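Local coordinates for flavodoxin (Lactobacillus reuteri, PDB 5VEG), which binds flavin mononucleotide and probably serves as a low-potential electron donor to redox enzymes, in association with a bacterial microcompartment, at residues 31-37 with 60-66; 83-87 with 115-119. All blocks are in the same frame, centred on the assembly; numbering follows the deposited sequence.

Overall arrangement
From the N terminus the chain runs up strand 31-38, through helix 43-56 and back into strand 60-66, where interaction 1 closes the first beta-alpha-beta unit by pairing an edge strand with its inner neighbour. Strand 80-85 then joins the sheet beyond strand 31-38, so the strand order is 2-1-3-4-5. Interaction 2 closes the second loop once helix 98-105 has brought the chain back as strand 113-120. The two loops follow one another in series, neither nesting nor crossing. They meet within the sheet, where Val36 packs on Val83. Interaction 1 ties edge strand 60-66 to strand 31-38; interaction 2 joins central strand 80-85 to strand 113-120, the C-terminal ends of both segments reaching the flavin mononucleotide.

Interaction 1. Residues 31-37 with 60-66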
ATOM      1  N   LEU A  31      16.346  -5.428  -6.507  1.00 46.81           N
ATOM      2  CA  LEU A  31      15.269  -4.600  -5.974  1.00 37.20           C
ATOM      3  C   LEU A  31      14.668  -5.200  -4.708  1.00 35.37           C
ATOM      4  O   LEU A  31      14.456  -6.413  -4.617  1.00 38.14           O
ATOM      5  CB  LEU A  31      14.165  -4.397  -7.014  1.00 47.04           C
ATOM      6  CG  LEU A  31      14.472  -3.412  -8.133  1.00 41.04           C
ATOM      7  CD1 LEU A  31      13.279  -3.273  -9.083  1.00 42.04           C
ATOM      8  CD2 LEU A  31      14.866  -2.069  -7.562  1.00 38.38           C
ATOM      9  N   THR A  32      14.392  -4.332  -3.736  1.00 35.35           N
ATOM     10  CA  THR A  32      13.698  -4.694  -2.513  1.00 33.60           C
ATOM     11  C   THR A  32      12.376  -3.931  -2.419  1.00 33.60           C
ATOM     12  O   THR A  32      12.215  -2.852  -3.002  1.00 30.95           O
ATOM     13  CB  THR A  32      14.547  -4.385  -1.273  1.00 29.79           C
ATOM     14  OG1 THR A  32      14.814  -2.980  -1.233  1.00 32.19           O
ATOM     15  CG2 THR A  32      15.876  -5.144  -1.327  1.00 36.78           C
ATOM     16  N   ALA A  33      11.439  -4.504  -1.668  1.00 28.06           N
ATOM     17  CA  ALA A  33      10.144  -3.896  -1.422  1.00 28.01           C
ATOM     18  C   ALA A  33       9.693  -4.251  -0.017  1.00 29.99           C
ATOM     19  O   ALA A  33      10.000  -5.326   0.501  1.00 36.78           O
ATOM     20  CB  ALA A  33       9.083  -4.352  -2.432  1.00 29.79           C
ATOM     21  N   HIS A  34       8.974  -3.327   0.601  1.00 31.60           N
ATOM     22  CA  HIS A  34       8.308  -3.575   1.869  1.00 29.70           C
ATOM     23  C   HIS A  34       6.824  -3.277   1.686  1.00 27.33           C
ATOM     24  O   HIS A  34       6.460  -2.165   1.291  1.00 25.72           O
ATOM     25  CB  HIS A  34       8.924  -2.723   2.981  1.00 28.47           C
ATOM     26  CG  HIS A  34       8.675  -3.258   4.356  1.00 34.84           C
ATOM     27  ND1 HIS A  34       9.618  -3.207   5.364  1.00 30.79           N
ATOM     28  CD2 HIS A  34       7.581  -3.847   4.894  1.00 31.40           C
ATOM     29  CE1 HIS A  34       9.113  -3.740   6.463  1.00 33.51           C
ATOM     30  NE2 HIS A  34       7.879  -4.139   6.203  1.00 35.98           N
ATOM     31  N   VAL A  35       5.978  -4.278   1.939  1.00 31.98           N
ATOM     32  CA  VAL A  35       4.521  -4.132   1.885  1.00 28.06           C
ATOM     33  C   VAL A  35       3.991  -4.189   3.307  1.00 29.06           C
ATOM     34  O   VAL A  35       4.157  -5.202   3.998  1.00 33.37           O
ATOM     35  CB  VAL A  35       3.862  -5.219   1.017  1.00 25.08           C
ATOM     36  CG1 VAL A  35       2.350  -5.090   1.063  1.00 28.71           C
ATOM     37  CG2 VAL A  35       4.357  -5.133  -0.419  1.00 27.85           C
ATOM     38  N   VAL A  36       3.359  -3.116   3.757  1.00 22.22           N
ATOM     39  CA  VAL A  36       2.678  -3.151   5.043  1.00 23.60           C
ATOM     40  C   VAL A  36       1.176  -3.167   4.796  1.00 25.25           C
ATOM     41  O   VAL A  36       0.673  -2.588   3.826  1.00 27.74           O
ATOM     42  CB  VAL A  36       3.071  -1.987   5.976  1.00 31.37           C
ATOM     43  CG1 VAL A  36       4.584  -2.043   6.295  1.00 36.61           C
ATOM     44  CG2 VAL A  36       2.692  -0.655   5.371  1.00 33.81           C
ATOM     45  N   TYR A  37       0.453  -3.840   5.685  1.00 28.17           N
ATOM     46  CA  TYR A  37      -0.998  -3.892   5.575  1.00 27.77           C
ATOM     47  C   TYR A  37      -1.626  -3.568   6.917  1.00 30.66           C
ATOM     48  O   TYR A  37      -1.025  -3.775   7.979  1.00 28.72           O
ATOM     49  CB  TYR A  37      -1.505  -5.268   5.076  1.00 31.74           C
ATOM     50  CG  TYR A  37      -1.143  -6.431   5.986  1.00 33.57           C
ATOM     51  CD1 TYR A  37      -1.974  -6.810   7.041  1.00 34.45           C
ATOM     52  CD2 TYR A  37       0.036  -7.146   5.785  1.00 31.57           C
ATOM     53  CE1 TYR A  37      -1.629  -7.862   7.876  1.00 33.72           C
ATOM     54  CE2 TYR A  37       0.382  -8.197   6.607  1.00 29.79           C
ATOM     55  CZ  TYR A  37      -0.446  -8.546   7.648  1.00 30.88           C
ATOM     56  OH  TYR A  37      -0.090  -9.596   8.454  1.00 30.27           O
ATOM     57  N   VAL A  60      11.691  -9.346  -7.148  1.00 46.83           N
ATOM     58  CA  VAL A  60      11.873  -8.372  -6.083  1.00 40.91           C
ATOM     59  C   VAL A  60      11.937  -9.143  -4.771  1.00 40.83           C
ATOM     60  O   VAL A  60      11.178 -10.097  -4.569  1.00 40.70           O
ATOM     61  CB  VAL A  60      10.725  -7.336  -6.085  1.00 36.97           C
ATOM     62  CG1 VAL A  60      10.836  -6.382  -4.905  1.00 35.44           C
ATOM     63  CG2 VAL A  60      10.725  -6.566  -7.386  1.00 34.27           C
ATOM     64  N   LYS A  61      12.855  -8.758  -3.888  1.00 42.51           N
ATOM     65  CA  LYS A  61      12.869  -9.334  -2.548  1.00 42.00           C
ATOM     66  C   LYS A  61      11.949  -8.499  -1.670  1.00 42.35           C
ATOM     67  O   LYS A  61      12.172  -7.293  -1.510  1.00 35.92           O
ATOM     68  CB  LYS A  61      14.282  -9.412  -1.970  1.00 42.01           C
ATOM     69  CG  LYS A  61      15.280 -10.085  -2.900  1.00 59.50           C
ATOM     70  CD  LYS A  61      16.572  -9.288  -3.037  1.00 67.76           C
ATOM     71  CE  LYS A  61      17.214  -9.573  -4.384  1.00 66.36           C
ATOM     72  NZ  LYS A  61      16.640  -8.640  -5.395  1.00 64.80           N
ATOM     73  N   VAL A  62      10.914  -9.142  -1.121  1.00 36.63           N
ATOM     74  CA  VAL A  62       9.785  -8.466  -0.495  1.00 32.82           C
ATOM     75  C   VAL A  62       9.781  -8.759   0.997  1.00 31.81           C
ATOM     76  O   VAL A  62       9.851  -9.922   1.409  1.00 32.42           O
ATOM     77  CB  VAL A  62       8.445  -8.902  -1.117  1.00 38.43           C
ATOM     78  CG1 VAL A  62       7.272  -8.265  -0.351  1.00 29.73           C
ATOM     79  CG2 VAL A  62       8.377  -8.543  -2.590  1.00 33.32           C
ATOM     80  N   THR A  63       9.667  -7.706   1.796  1.00 28.59           N
ATOM     81  CA  THR A  63       9.304  -7.817   3.201  1.00 40.01           C
ATOM     82  C   THR A  63       7.834  -7.437   3.349  1.00 34.93           C
ATOM     83  O   THR A  63       7.381  -6.453   2.754  1.00 31.16           O
ATOM     84  CB  THR A  63      10.178  -6.901   4.060  1.00 41.87           C
ATOM     85  OG1 THR A  63      11.556  -7.112   3.725  1.00 49.52           O
ATOM     86  CG2 THR A  63       9.962  -7.177   5.540  1.00 31.39           C
ATOM     87  N   GLU A  64       7.092  -8.225   4.119  1.00 29.22           N
ATOM     88  CA  GLU A  64       5.680  -7.973   4.361  1.00 34.95           C
ATOM     89  C   GLU A  64       5.452  -7.933   5.862  1.00 34.63           C
ATOM     90  O   GLU A  64       5.908  -8.827   6.578  1.00 37.31           O
ATOM     91  CB  GLU A  64       4.799  -9.050   3.714  1.00 33.81           C
ATOM     92  CG  GLU A  64       3.298  -8.773   3.838  1.00 35.85           C
ATOM     93  CD  GLU A  64       2.413  -9.823   3.157  1.00 41.48           C
ATOM     94  OE1 GLU A  64       2.927 -10.848   2.664  1.00 40.11           O
ATOM     95  OE2 GLU A  64       1.185  -9.616   3.116  1.00 40.44           O
ATOM     96  N   SER A  65       4.750  -6.908   6.341  1.00 27.67           N
ATOM     97  CA  SER A  65       4.468  -6.831   7.771  1.00 36.74           C
ATOM     98  C   SER A  65       3.147  -6.111   8.002  1.00 31.67           C
ATOM     99  O   SER A  65       2.627  -5.427   7.120  1.00 33.74           O
ATOM    100  CB  SER A  65       5.605  -6.123   8.525  1.00 34.67           C
ATOM    101  OG  SER A  65       5.870  -4.856   7.956  1.00 34.49           O
ATOM    102  N   GLU A  66       2.598  -6.287   9.199  1.00 31.39           N
ATOM    103  CA  GLU A  66       1.401  -5.560   9.607  1.00 28.15           C
ATOM    104  C   GLU A  66       1.782  -4.170  10.109  1.00 39.17           C
ATOM    105  O   GLU A  66       2.850  -3.971  10.700  1.00 34.82           O
ATOM    106  CB  GLU A  66       0.648  -6.324  10.701  1.00 32.39           C
ATOM    107  CG  GLU A  66      -0.769  -5.797  11.006  1.00 27.78           C
ATOM    108  CD  GLU A  66      -0.776  -4.835  12.173  1.00 33.12           C
ATOM    109  OE1 GLU A  66      -1.533  -3.850  12.126  1.00 32.76           O
ATOM    110  OE2 GLU A  66      -0.005  -5.050  13.140  1.00 38.71           O
TER
HETATM  111  O   HOH W   1      12.600  -6.348   1.585  1.00 39.07           O
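His34 CG stands anti to the backbone N (chi1 -158°), which swings the imidazole across toward the neighbouring strand, while Ser65 OG takes the position between its own N and carbonyl carbon (chi1 54°) and meets the ring. His34 NE2 and Ser65 OG share a hydrogen bond of 2.8 Å near the ring plane; Thr70 bonds the same hydroxyl. Over one ring face lies Thr63 CG2, 3.8 Å from the His34 centroid, a CH-pi contact. With alanine in place of His34, Ser65 OG is likely to lose its imidazole partner and the Thr63 methyl the ring beneath it. On the sheet's opposite face Glu66 CA makes a CH-pi contact, 4.0 Å from the centroid of the Tyr37 ring. There too, small Ala33 lets Val60 close in, CB to CG1 3.6 Å, and helix 43-56 covers Val35 and Val62. Backbone hydrogen bonds join the strands in parallel, among them Thr63 N to Ala33 O at 2.7 Å. Lys61 bends back, and Leu31 O accepts both Lys61 N and, 3.2 Å away above the carbonyl plane, NZ. The buried imidazole is thus held at NE2, while Ala33, Val35, Val60 and Val62 supply apolar contact on the other face.

Interaction 2. Residues 83-87 with 115-119; sequences VCAYT and GVAGS. With FMN (flavin mononucleotide), chain D.
Backbone hydrogen bonds join Val83 and Ala85 to strand 113-120 in parallel register. Ala117 N donates to Val83 O at 3.0 Å, almost straight at 170°, and Ala85 N reaches Ala117 O at 3.3 Å; the bond from Val83 N to Gly115 O is weak. Close CA-H...O approaches accompany them, with Cys84 CA 3.1 Å from Ala117 O. Side-chain contact between the strands is slight, and the small Ala85 and Ala117 suit strands covered by helices on both faces. Cys84 SG lies 4.2 Å from Ala117 CB, both under Val47 of helix 43-56, whereas Val116 fills the other side against helix 130-141. At Gly118 a side chain would run into Ala85 O. These are neighbouring strands of the flavodoxin fold, a parallel sheet between helices, and their C-terminal ends lead into the flavin mononucleotide pocket, which Tyr86, Thr87 and Ser119 help line. The ribityl O2' donates to Thr87 O at 2.7 Å, a backbone acceptor that leaves Thr87 OG1 to bond Thr131 N. Ser119 turns its OG away from its own N (chi1 160°), toward the ribityl chain and a hydrogen bond from FMN O4' at 2.8 Å; its hydroxyl also bonds Leu155 O. Van der Waals contacts complete the grip: Thr87 CG2 lies over the face of the flavin's pyrimidine ring, 3.4 Å from FMN N3, and Tyr86 CB packs beside FMN O5' while its phenol bonds Glu96.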
ATOM      1  N   VAL A  83       1.599   0.443   0.911  1.00 26.60           N
ATOM      2  CA  VAL A  83       0.640   0.337   2.014  1.00 26.28           C
ATOM      3  C   VAL A  83      -0.688  -0.196   1.477  1.00 29.14           C
ATOM      4  O   VAL A  83      -1.235   0.334   0.500  1.00 22.35           O
ATOM      5  CB  VAL A  83       0.427   1.689   2.722  1.00 26.12           C
ATOM      6  CG1 VAL A  83      -0.590   1.548   3.838  1.00 27.24           C
ATOM      7  CG2 VAL A  83       1.766   2.240   3.291  1.00 23.35           C
ATOM      8  N   CYS A  84      -1.210  -1.232   2.124  1.00 27.84           N
ATOM      9  CA  CYS A  84      -2.523  -1.786   1.816  1.00 28.97           C
ATOM     10  C   CYS A  84      -3.362  -1.689   3.082  1.00 33.72           C
ATOM     11  O   CYS A  84      -3.094  -2.398   4.051  1.00 29.90           O
ATOM     12  CB  CYS A  84      -2.422  -3.236   1.334  1.00 21.73           C
ATOM     13  SG  CYS A  84      -1.376  -3.515  -0.134  1.00 30.43           S
ATOM     14  N   ALA A  85      -4.381  -0.826   3.094  1.00 26.22           N
ATOM     15  CA  ALA A  85      -5.082  -0.571   4.346  1.00 27.22           C
ATOM     16  C   ALA A  85      -6.556  -0.280   4.106  1.00 27.93           C
ATOM     17  O   ALA A  85      -6.932   0.320   3.096  1.00 24.86           O
ATOM     18  CB  ALA A  85      -4.467   0.600   5.115  1.00 24.81           C
ATOM     19  N   TYR A  86      -7.376  -0.663   5.087  1.00 26.31           N
ATOM     20  CA  TYR A  86      -8.822  -0.502   4.991  1.00 23.12           C
ATOM     21  C   TYR A  86      -9.237   0.914   5.378  1.00 31.34           C
ATOM     22  O   TYR A  86      -8.442   1.716   5.881  1.00 28.07           O
ATOM     23  CB  TYR A  86      -9.541  -1.511   5.895  1.00 26.43           C
ATOM     24  CG  TYR A  86      -9.240  -1.324   7.375  1.00 28.79           C
ATOM     25  CD1 TYR A  86      -9.949  -0.402   8.145  1.00 27.60           C
ATOM     26  CD2 TYR A  86      -8.238  -2.071   8.002  1.00 30.83           C
ATOM     27  CE1 TYR A  86      -9.667  -0.227   9.516  1.00 32.16           C
ATOM     28  CE2 TYR A  86      -7.947  -1.903   9.359  1.00 30.24           C
ATOM     29  CZ  TYR A  86      -8.661  -0.983  10.107  1.00 32.18           C
ATOM     30  OH  TYR A  86      -8.371  -0.813  11.448  1.00 35.21           O
ATOM     31  N   THR A  87     -10.516   1.199   5.147  1.00 25.31           N
ATOM     32  CA  THR A  87     -11.198   2.399   5.599  1.00 27.85           C
ATOM     33  C   THR A  87     -12.366   1.973   6.489  1.00 32.09           C
ATOM     34  O   THR A  87     -13.039   0.974   6.207  1.00 29.02           O
ATOM     35  CB  THR A  87     -11.708   3.221   4.404  1.00 26.04           C
ATOM     36  OG1 THR A  87     -10.612   3.553   3.530  1.00 26.34           O
ATOM     37  CG2 THR A  87     -12.378   4.490   4.884  1.00 27.20           C
ATOM     38  N   GLY A 115       3.397   2.781  -3.886  1.00 22.87           N
ATOM     39  CA  GLY A 115       2.066   2.505  -4.405  1.00 22.86           C
ATOM     40  C   GLY A 115       1.156   2.254  -3.228  1.00 23.63           C
ATOM     41  O   GLY A 115       1.599   1.802  -2.169  1.00 24.84           O
ATOM     42  N   VAL A 116      -0.118   2.583  -3.390  1.00 24.27           N
ATOM     43  CA  VAL A 116      -1.081   2.383  -2.314  1.00 20.39           C
ATOM     44  C   VAL A 116      -2.273   1.614  -2.867  1.00 24.54           C
ATOM     45  O   VAL A 116      -2.704   1.840  -4.006  1.00 20.17           O
ATOM     46  CB  VAL A 116      -1.518   3.722  -1.669  1.00 21.43           C
ATOM     47  CG1 VAL A 116      -2.499   3.455  -0.549  1.00 23.35           C
ATOM     48  CG2 VAL A 116      -0.317   4.473  -1.076  1.00 25.64           C
ATOM     49  N   ALA A 117      -2.780   0.671  -2.075  1.00 24.74           N
ATOM     50  CA  ALA A 117      -3.927  -0.124  -2.485  1.00 25.93           C
ATOM     51  C   ALA A 117      -4.814  -0.350  -1.268  1.00 23.57           C
ATOM     52  O   ALA A 117      -4.382  -0.184  -0.125  1.00 25.76           O
ATOM     53  CB  ALA A 117      -3.481  -1.455  -3.126  1.00 21.48           C
ATOM     54  N   GLY A 118      -6.070  -0.717  -1.509  1.00 24.73           N
ATOM     55  CA  GLY A 118      -6.964  -0.953  -0.396  1.00 22.96           C
ATOM     56  C   GLY A 118      -8.191  -1.731  -0.810  1.00 26.51           C
ATOM     57  O   GLY A 118      -8.649  -1.641  -1.952  1.00 22.20           O
ATOM     58  N   SER A 119      -8.700  -2.516   0.124  1.00 26.08           N
ATOM     59  CA  SER A 119     -10.023  -3.109  -0.009  1.00 24.52           C
ATOM     60  C   SER A 119     -10.968  -2.329   0.896  1.00 25.71           C
ATOM     61  O   SER A 119     -10.645  -2.063   2.059  1.00 23.75           O
ATOM     62  CB  SER A 119     -10.018  -4.592   0.376  1.00 28.09           C
ATOM     63  OG  SER A 119     -11.335  -5.030   0.694  1.00 28.89           O
TER
HETATM   64  N1  FMN D 201     -15.123   0.867   3.542  1.00 28.61           N
HETATM   65  C2  FMN D 201     -14.856   2.036   2.860  1.00 26.68           C
HETATM   66  O2  FMN D 201     -14.320   1.984   1.757  1.00 26.30           O
HETATM   67  N3  FMN D 201     -15.202   3.256   3.403  1.00 26.36           N
HETATM   68  C4  FMN D 201     -15.819   3.322   4.635  1.00 26.62           C
HETATM   69  O4  FMN D 201     -16.108   4.421   5.095  1.00 30.30           O
HETATM   70  C4A FMN D 201     -16.100   2.147   5.335  1.00 26.60           C
HETATM   71  N5  FMN D 201     -16.718   2.184   6.573  1.00 29.94           N
HETATM   72  C5A FMN D 201     -16.972   0.990   7.236  1.00 32.47           C
HETATM   73  C6  FMN D 201     -17.599   0.991   8.486  1.00 41.91           C
HETATM   74  C7  FMN D 201     -17.856  -0.215   9.149  1.00 36.20           C
HETATM   75  C7M FMN D 201     -18.532  -0.223  10.494  1.00 34.70           C
HETATM   76  C8  FMN D 201     -17.500  -1.423   8.561  1.00 36.61           C
HETATM   77  C8M FMN D 201     -17.782  -2.717   9.274  1.00 35.59           C
HETATM   78  C9  FMN D 201     -16.881  -1.435   7.314  1.00 28.54           C
HETATM   79  C9A FMN D 201     -16.611  -0.229   6.667  1.00 31.14           C
HETATM   80  N10 FMN D 201     -15.987  -0.259   5.440  1.00 27.14           N
HETATM   81  C10 FMN D 201     -15.746   0.921   4.773  1.00 28.83           C
HETATM   82  C1' FMN D 201     -15.663  -1.582   4.812  1.00 26.14           C
HETATM   83  C2' FMN D 201     -14.272  -2.162   5.033  1.00 29.21           C
HETATM   84  O2' FMN D 201     -13.321  -1.218   4.610  1.00 29.62           O
HETATM   85  C3' FMN D 201     -14.215  -3.361   4.103  1.00 31.24           C
HETATM   86  O3' FMN D 201     -15.076  -4.395   4.542  1.00 31.22           O
HETATM   87  C4' FMN D 201     -12.815  -3.922   3.958  1.00 28.19           C
HETATM   88  O4' FMN D 201     -12.855  -4.955   3.006  1.00 25.70           O
HETATM   89  C5' FMN D 201     -12.336  -4.514   5.272  1.00 29.45           C
HETATM   90  O5' FMN D 201     -10.972  -4.833   5.093  1.00 30.96           O
HETATM   91  P   FMN D 201     -10.227  -5.856   6.090  1.00 29.93           P
HETATM   92  O1P FMN D 201     -10.864  -7.218   5.922  1.00 32.54           O
HETATM   93  O2P FMN D 201      -8.775  -5.909   5.649  1.00 30.55           O
HETATM   94  O3P FMN D 201     -10.395  -5.414   7.513  1.00 29.91           O